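Local coordinates for protein SusD homolog (Bacteroides thetaiotaomicron, PDB 3EHM) that probably binds mucin O-glycans at the cell surface as a SusD-like lipoprotein, helping this gut symbiont capture host glycans for uptake, at residues Y90-F95 with F489-T494; S97-P102 with I131-A136; A274-Y279 with A290-G295. One frame throughout, in Å; residues are numbered along the deposited sequence.

Contact 1 (Y90-F95 with F489-T494); sequences YAYQNF and FRFAPT
Phe489 opens the loop's side of the contact by bringing the CD2-CE2 bond of its ring against the methyl of Ala91: CD2 lies 3.7 Å from Ala91 CB, and CE2 is almost as near. The same CE2 reaches the rim of the Phe95 ring, 4.1 Å from CE1 and close to that ring's plane, and the two side chains cross at about a right angle. A first torsion of -96°, well off the usual staggered value, swings the Phe489 ring toward helix 85-110, where one turn separates its two partners. Beyond Phe489 the extended backbone carries Phe491 to Tyr92, the residue after Ala91. Phe491 turns the edge of its ring to Tyr92, CE1 lying 3.8 Å from Tyr92 CE1, with CD1 and CD1 of the same pair slightly farther apart. No hydrogen bond joins the segments; the grip is wholly apolar. Helix 116-140 closes the cluster, Phe140 stacking on Phe491 and touching Ala91, while Val139 pairs through its backbone with Phe489. Two phenylalanines from a C-terminal loop thus pack on an N-terminal helix pair, joining distant parts of the largely helical SusD fold in a buried aromatic cluster.

Contact 2 (S97-P102 with I131-A136); sequences SQIFLP and IAWLRA
Ile99 holds CG1 anti to its backbone N (chi1 -164°) and continues extended to CD1, which thereby reaches the methyl of Ala132 at 3.6 Å. The same rotation leaves CG2 between the backbone N and the carbonyl carbon, beside the pyrrole part of the Trp133 indole, and CG2 comes within 3.3 Å of Trp133 NE1. Phe100, with chi1 of 176°, extends its ring beside the far end of the indole: CD1 is 3.6 Å from Trp133 CZ2, each atom lying near the plane of the other ring, so the two aromatics meet rim to rim and not face on. Trp133 therefore spans two successive residues of the opposing helix. The segments 97-102 and 131-136 run roughly antiparallel (151° between directions), their axes 10.4 Å apart at closest approach. Tyr96, just before the first segment, stacks on the indole and accepts its N-H through the backbone O. No hydrogen bond crosses between the segments and the contact is mainly apolar, which implies that shape and burial hold helices 85-110 and 116-140 together here, while the hydrogen bond to Tyr96 satisfies the buried indole N-H and restrains the ring's rotation.

Contact 3 (A274-Y279 with A290-G295); sequences ATIWGY and AYFTEG
Ile276 meets Phe292 where two short consecutive helices of the SusD fold, 274-282 and 287-291, come together, and the contact lies just at the point where the second helix gives way to extended chain. Ile276 has the most surface buried, and both of its branches take part. CG2 lies 3.8 Å from CZ of the Phe292 ring and a little farther from CE1; CD1, at the end of the longer branch, comes within 4.1 Å of the same two ring atoms. The distal corner of the ring is thus held by two methyl groups of one side chain. A first torsion of -167° points CG1 directly away from the amide N, and the longer branch ends between the two rings, CD1 touching both Phe292 and Tyr291, while CG2 meets Phe292 alone.

Phe292 is the first residue after helix 287-291 to leave helical backbone angles (phi -130°, psi 160°), and the chain then runs on to the strand 295-297. Its ring also meets Tyr446, as does that of Tyr291, and Met272 and Leu280 add further apolar cover. Tyr442 of helix 429-445 touches Ile276, so the packing continues into that helix. Tyr291 makes the smaller part of the contact through CD2; its hydroxyl is engaged by a hydrogen bond to the backbone O of Leu443, which fixes the far end of the phenol. Nearer its base, Tyr291 CD2 rests 4.2 Å from Ile276 CD1.

How the contacts relate
Contacts 1 and 2 are neighbours on helix 85-110, their centres 12 Å apart: residues 90-95 receive the C-terminal loop, and 97-102 pack on helix 116-140. Backbone pairs Tyr92 O with Ser97 N and Gln93 O with Gln98 N, probably hydrogen bonds, link them, and Phe95 touches Arg135 and Ala136. Contact 3 lies on short helices about 30 Å from either centre, across the chain's centre from contact 2, with no touch. In sequence, contact 2 closes first and contact 3 follows, both falling between the two segments of contact 1. Contacts 2 and 3 thus join parts close in sequence, at two separate places, while contact 1 brings the chain's late part back to its early helices.

Contact 1 (Y90-F95 with F489-T494)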
ATOM      1  N   TYR A  90      -3.899  -5.609 -17.257  1.00 14.35           N
ATOM      2  CA  TYR A  90      -4.959  -5.534 -16.258  1.00 14.08           C
ATOM      3  C   TYR A  90      -4.503  -4.613 -15.124  1.00 14.90           C
ATOM      4  O   TYR A  90      -5.269  -3.776 -14.647  1.00 14.60           O
ATOM      5  CB  TYR A  90      -5.251  -6.944 -15.742  1.00 14.86           C
ATOM      6  CG  TYR A  90      -6.438  -7.086 -14.812  1.00 14.38           C
ATOM      7  CD1 TYR A  90      -7.616  -6.368 -15.021  1.00 16.90           C
ATOM      8  CD2 TYR A  90      -6.407  -8.008 -13.768  1.00 16.79           C
ATOM      9  CE1 TYR A  90      -8.742  -6.573 -14.210  1.00 17.90           C
ATOM     10  CE2 TYR A  90      -7.518  -8.225 -12.959  1.00 17.90           C
ATOM     11  CZ  TYR A  90      -8.682  -7.508 -13.182  1.00 17.97           C
ATOM     12  OH  TYR A  90      -9.782  -7.752 -12.386  1.00 17.53           O
ATOM     13  N   ALA A  91      -3.243  -4.760 -14.720  1.00 14.11           N
ATOM     14  CA  ALA A  91      -2.669  -3.948 -13.653  1.00 12.44           C
ATOM     15  C   ALA A  91      -2.605  -2.477 -14.059  1.00 12.37           C
ATOM     16  O   ALA A  91      -2.894  -1.590 -13.259  1.00 10.67           O
ATOM     17  CB  ALA A  91      -1.273  -4.454 -13.308  1.00 11.35           C
ATOM     18  N   TYR A  92      -2.220  -2.221 -15.305  1.00 13.47           N
ATOM     19  CA  TYR A  92      -2.143  -0.849 -15.791  1.00 14.27           C
ATOM     20  C   TYR A  92      -3.532  -0.219 -15.701  1.00 12.37           C
ATOM     21  O   TYR A  92      -3.671   0.961 -15.384  1.00 12.64           O
ATOM     22  CB  TYR A  92      -1.656  -0.818 -17.241  1.00 14.53           C
ATOM     23  CG  TYR A  92      -1.290   0.567 -17.733  1.00 16.99           C
ATOM     24  CD1 TYR A  92      -0.100   1.176 -17.339  1.00 19.00           C
ATOM     25  CD2 TYR A  92      -2.122   1.258 -18.608  1.00 20.27           C
ATOM     26  CE1 TYR A  92       0.254   2.442 -17.813  1.00 21.49           C
ATOM     27  CE2 TYR A  92      -1.779   2.523 -19.088  1.00 20.94           C
ATOM     28  CZ  TYR A  92      -0.591   3.108 -18.689  1.00 21.86           C
ATOM     29  OH  TYR A  92      -0.242   4.353 -19.174  1.00 23.05           O
ATOM     30  N   GLN A  93      -4.564  -1.007 -15.979  1.00 12.73           N
ATOM     31  CA  GLN A  93      -5.926  -0.491 -15.906  1.00 13.08           C
ATOM     32  C   GLN A  93      -6.305  -0.173 -14.458  1.00 12.67           C
ATOM     33  O   GLN A  93      -6.822   0.905 -14.159  1.00 10.88           O
ATOM     34  CB  GLN A  93      -6.926  -1.511 -16.465  1.00 16.36           C
ATOM     35  CG  GLN A  93      -6.681  -1.934 -17.909  1.00 20.60           C
ATOM     36  CD  GLN A  93      -7.691  -2.968 -18.390  1.00 23.92           C
ATOM     37  OE1 GLN A  93      -8.113  -3.845 -17.632  1.00 26.85           O
ATOM     38  NE2 GLN A  93      -8.070  -2.876 -19.656  1.00 26.69           N
ATOM     39  N   ASN A  94      -6.041  -1.121 -13.563  1.00 12.13           N
ATOM     40  CA  ASN A  94      -6.391  -0.966 -12.156  1.00 13.21           C
ATOM     41  C   ASN A  94      -5.579   0.073 -11.391  1.00 12.57           C
ATOM     42  O   ASN A  94      -6.053   0.616 -10.393  1.00 13.39           O
ATOM     43  CB  ASN A  94      -6.311  -2.323 -11.446  1.00 11.65           C
ATOM     44  CG  ASN A  94      -7.308  -3.328 -12.000  1.00 15.17           C
ATOM     45  OD1 ASN A  94      -8.440  -2.973 -12.343  1.00 13.97           O
ATOM     46  ND2 ASN A  94      -6.898  -4.587 -12.081  1.00 12.11           N
ATOM     47  N   PHE A  95      -4.363   0.353 -11.850  1.00 12.91           N
ATOM     48  CA  PHE A  95      -3.520   1.337 -11.180  1.00 12.05           C
ATOM     49  C   PHE A  95      -3.500   2.702 -11.863  1.00 12.52           C
ATOM     50  O   PHE A  95      -3.276   3.715 -11.204  1.00 14.19           O
ATOM     51  CB  PHE A  95      -2.071   0.831 -11.073  1.00 12.28           C
ATOM     52  CG  PHE A  95      -1.836  -0.146  -9.951  1.00 13.23           C
ATOM     53  CD1 PHE A  95      -1.406  -1.445 -10.220  1.00 12.67           C
ATOM     54  CD2 PHE A  95      -2.016   0.239  -8.625  1.00 14.28           C
ATOM     55  CE1 PHE A  95      -1.156  -2.346  -9.183  1.00 14.07           C
ATOM     56  CE2 PHE A  95      -1.767  -0.657  -7.577  1.00 14.87           C
ATOM     57  CZ  PHE A  95      -1.337  -1.953  -7.858  1.00 12.47           C
ATOM     58  N   PHE A 489       6.309  -4.004 -11.070  1.00 14.17           N
ATOM     59  CA  PHE A 489       5.524  -4.731 -12.058  1.00 14.36           C
ATOM     60  C   PHE A 489       6.162  -4.275 -13.368  1.00 13.72           C
ATOM     61  O   PHE A 489       6.788  -3.216 -13.406  1.00 13.57           O
ATOM     62  CB  PHE A 489       4.056  -4.276 -12.055  1.00 13.12           C
ATOM     63  CG  PHE A 489       3.137  -5.138 -11.231  1.00 14.78           C
ATOM     64  CD1 PHE A 489       3.620  -6.232 -10.520  1.00 14.73           C
ATOM     65  CD2 PHE A 489       1.773  -4.847 -11.168  1.00 15.26           C
ATOM     66  CE1 PHE A 489       2.759  -7.024  -9.754  1.00 17.34           C
ATOM     67  CE2 PHE A 489       0.908  -5.633 -10.404  1.00 16.19           C
ATOM     68  CZ  PHE A 489       1.405  -6.725  -9.698  1.00 15.86           C
ATOM     69  N   ARG A 490       6.027  -5.058 -14.433  1.00 13.94           N
ATOM     70  CA  ARG A 490       6.575  -4.640 -15.718  1.00 13.56           C
ATOM     71  C   ARG A 490       5.373  -4.320 -16.597  1.00 14.56           C
ATOM     72  O   ARG A 490       4.282  -4.840 -16.369  1.00 13.70           O
ATOM     73  CB  ARG A 490       7.402  -5.756 -16.373  1.00 14.68           C
ATOM     74  CG  ARG A 490       6.570  -6.906 -16.928  1.00 16.59           C
ATOM     75  CD  ARG A 490       7.360  -7.776 -17.896  1.00 16.23           C
ATOM     76  NE  ARG A 490       6.525  -8.847 -18.435  1.00 18.00           N
ATOM     77  CZ  ARG A 490       6.826  -9.571 -19.507  1.00 18.57           C
ATOM     78  NH1 ARG A 490       7.954  -9.348 -20.169  1.00 18.12           N
ATOM     79  NH2 ARG A 490       5.987 -10.511 -19.926  1.00 15.93           N
ATOM     80  N   PHE A 491       5.560  -3.454 -17.584  1.00 14.58           N
ATOM     81  CA  PHE A 491       4.467  -3.122 -18.487  1.00 15.19           C
ATOM     82  C   PHE A 491       4.243  -4.313 -19.406  1.00 15.52           C
ATOM     83  O   PHE A 491       5.136  -5.147 -19.583  1.00 15.40           O
ATOM     84  CB  PHE A 491       4.814  -1.887 -19.318  1.00 16.39           C
ATOM     85  CG  PHE A 491       4.879  -0.624 -18.517  1.00 15.76           C
ATOM     86  CD1 PHE A 491       3.717   0.007 -18.097  1.00 16.91           C
ATOM     87  CD2 PHE A 491       6.106  -0.086 -18.142  1.00 16.56           C
ATOM     88  CE1 PHE A 491       3.773   1.156 -17.311  1.00 15.13           C
ATOM     89  CE2 PHE A 491       6.172   1.064 -17.357  1.00 15.07           C
ATOM     90  CZ  PHE A 491       5.003   1.682 -16.940  1.00 15.69           C
ATOM     91  N   ALA A 492       3.046  -4.399 -19.971  1.00 15.34           N
ATOM     92  CA  ALA A 492       2.715  -5.477 -20.893  1.00 17.66           C
ATOM     93  C   ALA A 492       3.497  -5.224 -22.181  1.00 19.74           C
ATOM     94  O   ALA A 492       3.371  -4.162 -22.789  1.00 19.24           O
ATOM     95  CB  ALA A 492       1.213  -5.474 -21.172  1.00 18.20           C
ATOM     96  N   PRO A 493       4.332  -6.190 -22.604  1.00 21.43           N
ATOM     97  CA  PRO A 493       5.126  -6.036 -23.826  1.00 21.89           C
ATOM     98  C   PRO A 493       4.332  -5.520 -25.030  1.00 23.00           C
ATOM     99  O   PRO A 493       4.789  -4.627 -25.744  1.00 21.04           O
ATOM    100  CB  PRO A 493       5.677  -7.443 -24.050  1.00 23.10           C
ATOM    101  CG  PRO A 493       5.894  -7.924 -22.652  1.00 22.84           C
ATOM    102  CD  PRO A 493       4.615  -7.484 -21.956  1.00 20.37           C
ATOM    103  N   THR A 494       3.139  -6.067 -25.248  1.00 23.82           N
ATOM    104  CA  THR A 494       2.327  -5.648 -26.383  1.00 24.51           C
ATOM    105  C   THR A 494       1.887  -4.194 -26.312  1.00 24.78           C
ATOM    106  O   THR A 494       1.532  -3.612 -27.331  1.00 25.10           O
ATOM    107  CB  THR A 494       1.067  -6.521 -26.549  1.00 25.39           C
ATOM    108  OG1 THR A 494       0.184  -6.307 -25.442  1.00 26.63           O
ATOM    109  CG2 THR A 494       1.444  -7.994 -26.631  1.00 25.54           C
TER

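Contact 2 (S97-P102 with I131-A136)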
ATOM      1  N   SER A  97      -5.085   3.604 -15.831  1.00 14.80           N
ATOM      2  CA  SER A  97      -6.095   3.959 -16.822  1.00 15.52           C
ATOM      3  C   SER A  97      -7.566   4.018 -16.421  1.00 15.89           C
ATOM      4  O   SER A  97      -8.298   4.855 -16.950  1.00 14.74           O
ATOM      5  CB  SER A  97      -5.936   3.077 -18.071  1.00 16.35           C
ATOM      6  OG  SER A  97      -6.250   1.722 -17.810  1.00 21.27           O
ATOM      7  N   GLN A  98      -8.020   3.161 -15.508  1.00 15.13           N
ATOM      8  CA  GLN A  98      -9.433   3.207 -15.122  1.00 16.11           C
ATOM      9  C   GLN A  98      -9.800   4.559 -14.517  1.00 17.15           C
ATOM     10  O   GLN A  98     -10.827   5.142 -14.866  1.00 17.72           O
ATOM     11  CB  GLN A  98      -9.784   2.086 -14.131  1.00 16.45           C
ATOM     12  CG  GLN A  98      -9.858   0.684 -14.755  1.00 20.08           C
ATOM     13  CD  GLN A  98     -11.012   0.492 -15.747  1.00 23.61           C
ATOM     14  OE1 GLN A  98     -11.111  -0.551 -16.400  1.00 25.98           O
ATOM     15  NE2 GLN A  98     -11.886   1.486 -15.855  1.00 20.12           N
ATOM     16  N   ILE A  99      -8.956   5.071 -13.626  1.00 16.71           N
ATOM     17  CA  ILE A  99      -9.236   6.358 -13.002  1.00 16.52           C
ATOM     18  C   ILE A  99      -8.936   7.529 -13.954  1.00 17.03           C
ATOM     19  O   ILE A  99      -9.481   8.622 -13.798  1.00 17.13           O
ATOM     20  CB  ILE A  99      -8.447   6.510 -11.675  1.00 15.90           C
ATOM     21  CG1 ILE A  99      -9.045   7.650 -10.849  1.00 18.47           C
ATOM     22  CG2 ILE A  99      -6.974   6.765 -11.955  1.00 13.46           C
ATOM     23  CD1 ILE A  99      -8.489   7.740  -9.442  1.00 16.61           C
ATOM     24  N   PHE A 100      -8.084   7.295 -14.951  1.00 16.84           N
ATOM     25  CA  PHE A 100      -7.749   8.338 -15.927  1.00 16.78           C
ATOM     26  C   PHE A 100      -8.999   8.814 -16.657  1.00 16.60           C
ATOM     27  O   PHE A 100      -9.181  10.010 -16.875  1.00 15.56           O
ATOM     28  CB  PHE A 100      -6.763   7.817 -16.977  1.00 17.75           C
ATOM     29  CG  PHE A 100      -6.448   8.821 -18.058  1.00 19.53           C
ATOM     30  CD1 PHE A 100      -5.486   9.805 -17.856  1.00 21.30           C
ATOM     31  CD2 PHE A 100      -7.137   8.800 -19.270  1.00 22.01           C
ATOM     32  CE1 PHE A 100      -5.213  10.760 -18.841  1.00 22.72           C
ATOM     33  CE2 PHE A 100      -6.873   9.751 -20.263  1.00 23.11           C
ATOM     34  CZ  PHE A 100      -5.907  10.731 -20.045  1.00 22.93           C
ATOM     35  N   LEU A 101      -9.847   7.862 -17.039  1.00 17.12           N
ATOM     36  CA  LEU A 101     -11.076   8.159 -17.770  1.00 18.29           C
ATOM     37  C   LEU A 101     -11.939   9.248 -17.140  1.00 17.34           C
ATOM     38  O   LEU A 101     -12.102  10.325 -17.718  1.00 17.06           O
ATOM     39  CB  LEU A 101     -11.913   6.884 -17.950  1.00 21.50           C
ATOM     40  CG  LEU A 101     -11.608   5.986 -19.154  1.00 26.63           C
ATOM     41  CD1 LEU A 101     -11.918   6.752 -20.435  1.00 29.46           C
ATOM     42  CD2 LEU A 101     -10.161   5.539 -19.133  1.00 27.80           C
ATOM     43  N   PRO A 102     -12.511   8.984 -15.953  1.00 16.42           N
ATOM     44  CA  PRO A 102     -13.345  10.013 -15.330  1.00 15.77           C
ATOM     45  C   PRO A 102     -12.578  11.288 -14.966  1.00 16.53           C
ATOM     46  O   PRO A 102     -13.135  12.390 -15.019  1.00 16.80           O
ATOM     47  CB  PRO A 102     -13.924   9.294 -14.112  1.00 16.33           C
ATOM     48  CG  PRO A 102     -12.848   8.326 -13.749  1.00 15.65           C
ATOM     49  CD  PRO A 102     -12.424   7.787 -15.094  1.00 14.95           C
ATOM     50  N   ILE A 131      -3.401  10.344  -5.522  1.00 14.60           N
ATOM     51  CA  ILE A 131      -3.258   9.265  -4.547  1.00 14.17           C
ATOM     52  C   ILE A 131      -3.221   7.957  -5.333  1.00 14.02           C
ATOM     53  O   ILE A 131      -2.461   7.044  -5.017  1.00 14.04           O
ATOM     54  CB  ILE A 131      -4.441   9.200  -3.572  1.00 15.96           C
ATOM     55  CG1 ILE A 131      -4.474  10.455  -2.704  1.00 18.43           C
ATOM     56  CG2 ILE A 131      -4.310   7.960  -2.683  1.00 17.70           C
ATOM     57  CD1 ILE A 131      -5.701  10.535  -1.820  1.00 22.54           C
ATOM     58  N   ALA A 132      -4.047   7.879  -6.369  1.00 12.52           N
ATOM     59  CA  ALA A 132      -4.104   6.681  -7.198  1.00 12.01           C
ATOM     60  C   ALA A 132      -2.838   6.517  -8.037  1.00 11.67           C
ATOM     61  O   ALA A 132      -2.269   5.426  -8.107  1.00 12.52           O
ATOM     62  CB  ALA A 132      -5.326   6.734  -8.105  1.00 11.20           C
ATOM     63  N   TRP A 133      -2.386   7.597  -8.663  1.00 11.69           N
ATOM     64  CA  TRP A 133      -1.197   7.509  -9.501  1.00 11.82           C
ATOM     65  C   TRP A 133       0.105   7.404  -8.725  1.00 11.39           C
ATOM     66  O   TRP A 133       1.143   7.080  -9.301  1.00 13.48           O
ATOM     67  CB  TRP A 133      -1.161   8.665 -10.499  1.00 12.33           C
ATOM     68  CG  TRP A 133      -2.220   8.526 -11.556  1.00 12.92           C
ATOM     69  CD1 TRP A 133      -3.132   7.509 -11.678  1.00 14.75           C
ATOM     70  CD2 TRP A 133      -2.470   9.419 -12.645  1.00 14.63           C
ATOM     71  NE1 TRP A 133      -3.928   7.715 -12.779  1.00 14.99           N
ATOM     72  CE2 TRP A 133      -3.546   8.881 -13.390  1.00 14.86           C
ATOM     73  CE3 TRP A 133      -1.889  10.622 -13.067  1.00 13.64           C
ATOM     74  CZ2 TRP A 133      -4.052   9.506 -14.535  1.00 15.88           C
ATOM     75  CZ3 TRP A 133      -2.393  11.244 -14.206  1.00 14.53           C
ATOM     76  CH2 TRP A 133      -3.464  10.683 -14.926  1.00 17.83           C
ATOM     77  N   LEU A 134       0.056   7.676  -7.423  1.00 11.64           N
ATOM     78  CA  LEU A 134       1.240   7.522  -6.590  1.00 11.95           C
ATOM     79  C   LEU A 134       1.460   6.008  -6.540  1.00 12.03           C
ATOM     80  O   LEU A 134       2.592   5.529  -6.569  1.00 12.24           O
ATOM     81  CB  LEU A 134       1.002   8.065  -5.178  1.00 13.72           C
ATOM     82  CG  LEU A 134       2.116   7.767  -4.161  1.00 14.95           C
ATOM     83  CD1 LEU A 134       3.458   8.265  -4.692  1.00 16.70           C
ATOM     84  CD2 LEU A 134       1.790   8.438  -2.830  1.00 16.78           C
ATOM     85  N   ARG A 135       0.361   5.260  -6.477  1.00 10.47           N
ATOM     86  CA  ARG A 135       0.429   3.802  -6.467  1.00 10.60           C
ATOM     87  C   ARG A 135       0.953   3.333  -7.824  1.00 10.75           C
ATOM     88  O   ARG A 135       1.799   2.442  -7.904  1.00 10.68           O
ATOM     89  CB  ARG A 135      -0.963   3.198  -6.236  1.00  9.89           C
ATOM     90  CG  ARG A 135      -1.482   3.323  -4.808  1.00 12.79           C
ATOM     91  CD  ARG A 135      -3.005   3.284  -4.776  1.00 14.19           C
ATOM     92  NE  ARG A 135      -3.578   2.025  -5.254  1.00 13.25           N
ATOM     93  CZ  ARG A 135      -3.653   0.911  -4.532  1.00 13.15           C
ATOM     94  NH1 ARG A 135      -3.183   0.887  -3.289  1.00 14.12           N
ATOM     95  NH2 ARG A 135      -4.226  -0.171  -5.040  1.00 16.33           N
ATOM     96  N   ALA A 136       0.437   3.942  -8.887  1.00 10.40           N
ATOM     97  CA  ALA A 136       0.837   3.587 -10.249  1.00 11.07           C
ATOM     98  C   ALA A 136       2.344   3.708 -10.451  1.00 11.07           C
ATOM     99  O   ALA A 136       2.998   2.763 -10.898  1.00 13.80           O
ATOM    100  CB  ALA A 136       0.102   4.467 -11.256  1.00  8.59           C
TER

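Contact 3 (A274-Y279 with A290-G295)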
ATOM      1  N   ALA A 274       2.189 -15.210   6.246  1.00 13.31           N
ATOM      2  CA  ALA A 274       3.184 -15.665   7.218  1.00 13.77           C
ATOM      3  C   ALA A 274       3.977 -14.533   7.852  1.00 12.91           C
ATOM      4  O   ALA A 274       4.204 -14.525   9.060  1.00 11.05           O
ATOM      5  CB  ALA A 274       4.136 -16.653   6.560  1.00 12.96           C
ATOM      6  N   THR A 275       4.394 -13.571   7.041  1.00 13.05           N
ATOM      7  CA  THR A 275       5.170 -12.456   7.560  1.00 13.57           C
ATOM      8  C   THR A 275       4.432 -11.665   8.637  1.00 12.68           C
ATOM      9  O   THR A 275       4.938 -11.491   9.744  1.00 12.44           O
ATOM     10  CB  THR A 275       5.579 -11.492   6.434  1.00 12.12           C
ATOM     11  OG1 THR A 275       6.314 -12.213   5.436  1.00 14.31           O
ATOM     12  CG2 THR A 275       6.455 -10.370   6.992  1.00 14.55           C
ATOM     13  N   ILE A 276       3.232 -11.186   8.329  1.00 11.50           N
ATOM     14  CA  ILE A 276       2.510 -10.412   9.321  1.00 11.77           C
ATOM     15  C   ILE A 276       2.174 -11.274  10.542  1.00 10.01           C
ATOM     16  O   ILE A 276       2.183 -10.790  11.668  1.00  9.95           O
ATOM     17  CB  ILE A 276       1.238  -9.759   8.713  1.00 11.97           C
ATOM     18  CG1 ILE A 276       0.686  -8.715   9.689  1.00 13.92           C
ATOM     19  CG2 ILE A 276       0.193 -10.816   8.376  1.00 11.69           C
ATOM     20  CD1 ILE A 276      -0.438  -7.873   9.109  1.00 13.64           C
ATOM     21  N   TRP A 277       1.898 -12.555  10.326  1.00 11.34           N
ATOM     22  CA  TRP A 277       1.601 -13.433  11.452  1.00 13.33           C
ATOM     23  C   TRP A 277       2.822 -13.524  12.360  1.00 12.58           C
ATOM     24  O   TRP A 277       2.703 -13.451  13.578  1.00 12.39           O
ATOM     25  CB  TRP A 277       1.241 -14.843  10.988  1.00 12.27           C
ATOM     26  CG  TRP A 277       1.288 -15.830  12.127  1.00 16.89           C
ATOM     27  CD1 TRP A 277       0.341 -16.017  13.093  1.00 16.78           C
ATOM     28  CD2 TRP A 277       2.381 -16.697  12.463  1.00 17.15           C
ATOM     29  NE1 TRP A 277       0.778 -16.944  14.013  1.00 17.77           N
ATOM     30  CE2 TRP A 277       2.026 -17.377  13.651  1.00 16.39           C
ATOM     31  CE3 TRP A 277       3.628 -16.961  11.878  1.00 17.28           C
ATOM     32  CZ2 TRP A 277       2.873 -18.309  14.264  1.00 19.12           C
ATOM     33  CZ3 TRP A 277       4.473 -17.888  12.490  1.00 18.89           C
ATOM     34  CH2 TRP A 277       4.089 -18.550  13.672  1.00 17.36           C
ATOM     35  N   GLY A 278       3.993 -13.701  11.752  1.00 13.62           N
ATOM     36  CA  GLY A 278       5.225 -13.812  12.514  1.00 13.36           C
ATOM     37  C   GLY A 278       5.452 -12.651  13.457  1.00 12.43           C
ATOM     38  O   GLY A 278       5.835 -12.846  14.617  1.00 11.68           O
ATOM     39  N   TYR A 279       5.234 -11.435  12.963  1.00 10.93           N
ATOM     40  CA  TYR A 279       5.407 -10.249  13.794  1.00 11.55           C
ATOM     41  C   TYR A 279       4.324 -10.154  14.867  1.00 11.66           C
ATOM     42  O   TYR A 279       4.625  -9.956  16.040  1.00 13.22           O
ATOM     43  CB  TYR A 279       5.396  -8.983  12.927  1.00 13.38           C
ATOM     44  CG  TYR A 279       6.675  -8.785  12.135  1.00 12.95           C
ATOM     45  CD1 TYR A 279       7.847  -8.374  12.767  1.00 14.28           C
ATOM     46  CD2 TYR A 279       6.726  -9.062  10.770  1.00 14.91           C
ATOM     47  CE1 TYR A 279       9.041  -8.247  12.064  1.00 14.38           C
ATOM     48  CE2 TYR A 279       7.918  -8.939  10.052  1.00 13.84           C
ATOM     49  CZ  TYR A 279       9.074  -8.535  10.709  1.00 16.21           C
ATOM     50  OH  TYR A 279      10.269  -8.442  10.017  1.00 14.34           O
ATOM     51  N   ALA A 290      -7.589  -8.706  16.009  1.00 18.62           N
ATOM     52  CA  ALA A 290      -8.378  -7.673  15.354  1.00 16.58           C
ATOM     53  C   ALA A 290      -8.326  -7.822  13.837  1.00 15.87           C
ATOM     54  O   ALA A 290      -9.299  -7.530  13.145  1.00 15.49           O
ATOM     55  CB  ALA A 290      -7.874  -6.295  15.753  1.00 17.01           C
ATOM     56  N   TYR A 291      -7.189  -8.282  13.325  1.00 13.63           N
ATOM     57  CA  TYR A 291      -7.014  -8.435  11.880  1.00 13.63           C
ATOM     58  C   TYR A 291      -7.456  -9.776  11.306  1.00 13.29           C
ATOM     59  O   TYR A 291      -7.993  -9.831  10.200  1.00 12.55           O
ATOM     60  CB  TYR A 291      -5.543  -8.251  11.474  1.00 13.02           C
ATOM     61  CG  TYR A 291      -4.919  -6.885  11.703  1.00 13.29           C
ATOM     62  CD1 TYR A 291      -5.701  -5.757  11.939  1.00 15.64           C
ATOM     63  CD2 TYR A 291      -3.535  -6.722  11.632  1.00 13.79           C
ATOM     64  CE1 TYR A 291      -5.114  -4.495  12.098  1.00 15.76           C
ATOM     65  CE2 TYR A 291      -2.941  -5.468  11.785  1.00 13.97           C
ATOM     66  CZ  TYR A 291      -3.736  -4.362  12.017  1.00 13.22           C
ATOM     67  OH  TYR A 291      -3.154  -3.121  12.163  1.00 15.12           O
ATOM     68  N   PHE A 292      -7.223 -10.857  12.041  1.00 12.91           N
ATOM     69  CA  PHE A 292      -7.546 -12.173  11.510  1.00 13.84           C
ATOM     70  C   PHE A 292      -8.356 -13.110  12.391  1.00 15.03           C
ATOM     71  O   PHE A 292      -8.404 -12.968  13.613  1.00 12.77           O
ATOM     72  CB  PHE A 292      -6.253 -12.891  11.114  1.00 13.15           C
ATOM     73  CG  PHE A 292      -5.326 -12.064  10.268  1.00 13.07           C
ATOM     74  CD1 PHE A 292      -4.299 -11.329  10.856  1.00 11.91           C
ATOM     75  CD2 PHE A 292      -5.473 -12.024   8.884  1.00 11.24           C
ATOM     76  CE1 PHE A 292      -3.431 -10.570  10.077  1.00 13.11           C
ATOM     77  CE2 PHE A 292      -4.610 -11.266   8.098  1.00 13.10           C
ATOM     78  CZ  PHE A 292      -3.586 -10.538   8.696  1.00 11.83           C
ATOM     79  N   THR A 293      -8.976 -14.088  11.739  1.00 16.11           N
ATOM     80  CA  THR A 293      -9.776 -15.103  12.412  1.00 17.24           C
ATOM     81  C   THR A 293      -8.860 -16.277  12.746  1.00 17.55           C
ATOM     82  O   THR A 293      -7.752 -16.380  12.214  1.00 16.95           O
ATOM     83  CB  THR A 293     -10.874 -15.643  11.483  1.00 19.02           C
ATOM     84  OG1 THR A 293     -10.263 -16.344  10.388  1.00 18.00           O
ATOM     85  CG2 THR A 293     -11.722 -14.502  10.937  1.00 18.88           C
ATOM     86  N   GLU A 294      -9.305 -17.154  13.636  1.00 18.60           N
ATOM     87  CA  GLU A 294      -8.512 -18.330  13.948  1.00 19.47           C
ATOM     88  C   GLU A 294      -8.916 -19.335  12.885  1.00 19.27           C
ATOM     89  O   GLU A 294     -10.081 -19.391  12.494  1.00 19.08           O
ATOM     90  CB  GLU A 294      -8.853 -18.891  15.329  1.00 22.87           C
ATOM     91  CG  GLU A 294      -8.443 -18.003  16.488  1.00 24.43           C
ATOM     92  CD  GLU A 294      -8.649 -18.682  17.827  1.00 29.05           C
ATOM     93  OE1 GLU A 294      -7.822 -19.546  18.196  1.00 31.67           O
ATOM     94  OE2 GLU A 294      -9.647 -18.362  18.506  1.00 31.81           O
ATOM     95  N   GLY A 295      -7.959 -20.111  12.396  1.00 18.42           N
ATOM     96  CA  GLY A 295      -8.282 -21.099  11.389  1.00 17.36           C
ATOM     97  C   GLY A 295      -8.499 -22.439  12.062  1.00 17.70           C
ATOM     98  O   GLY A 295      -8.427 -22.542  13.287  1.00 16.53           O
TER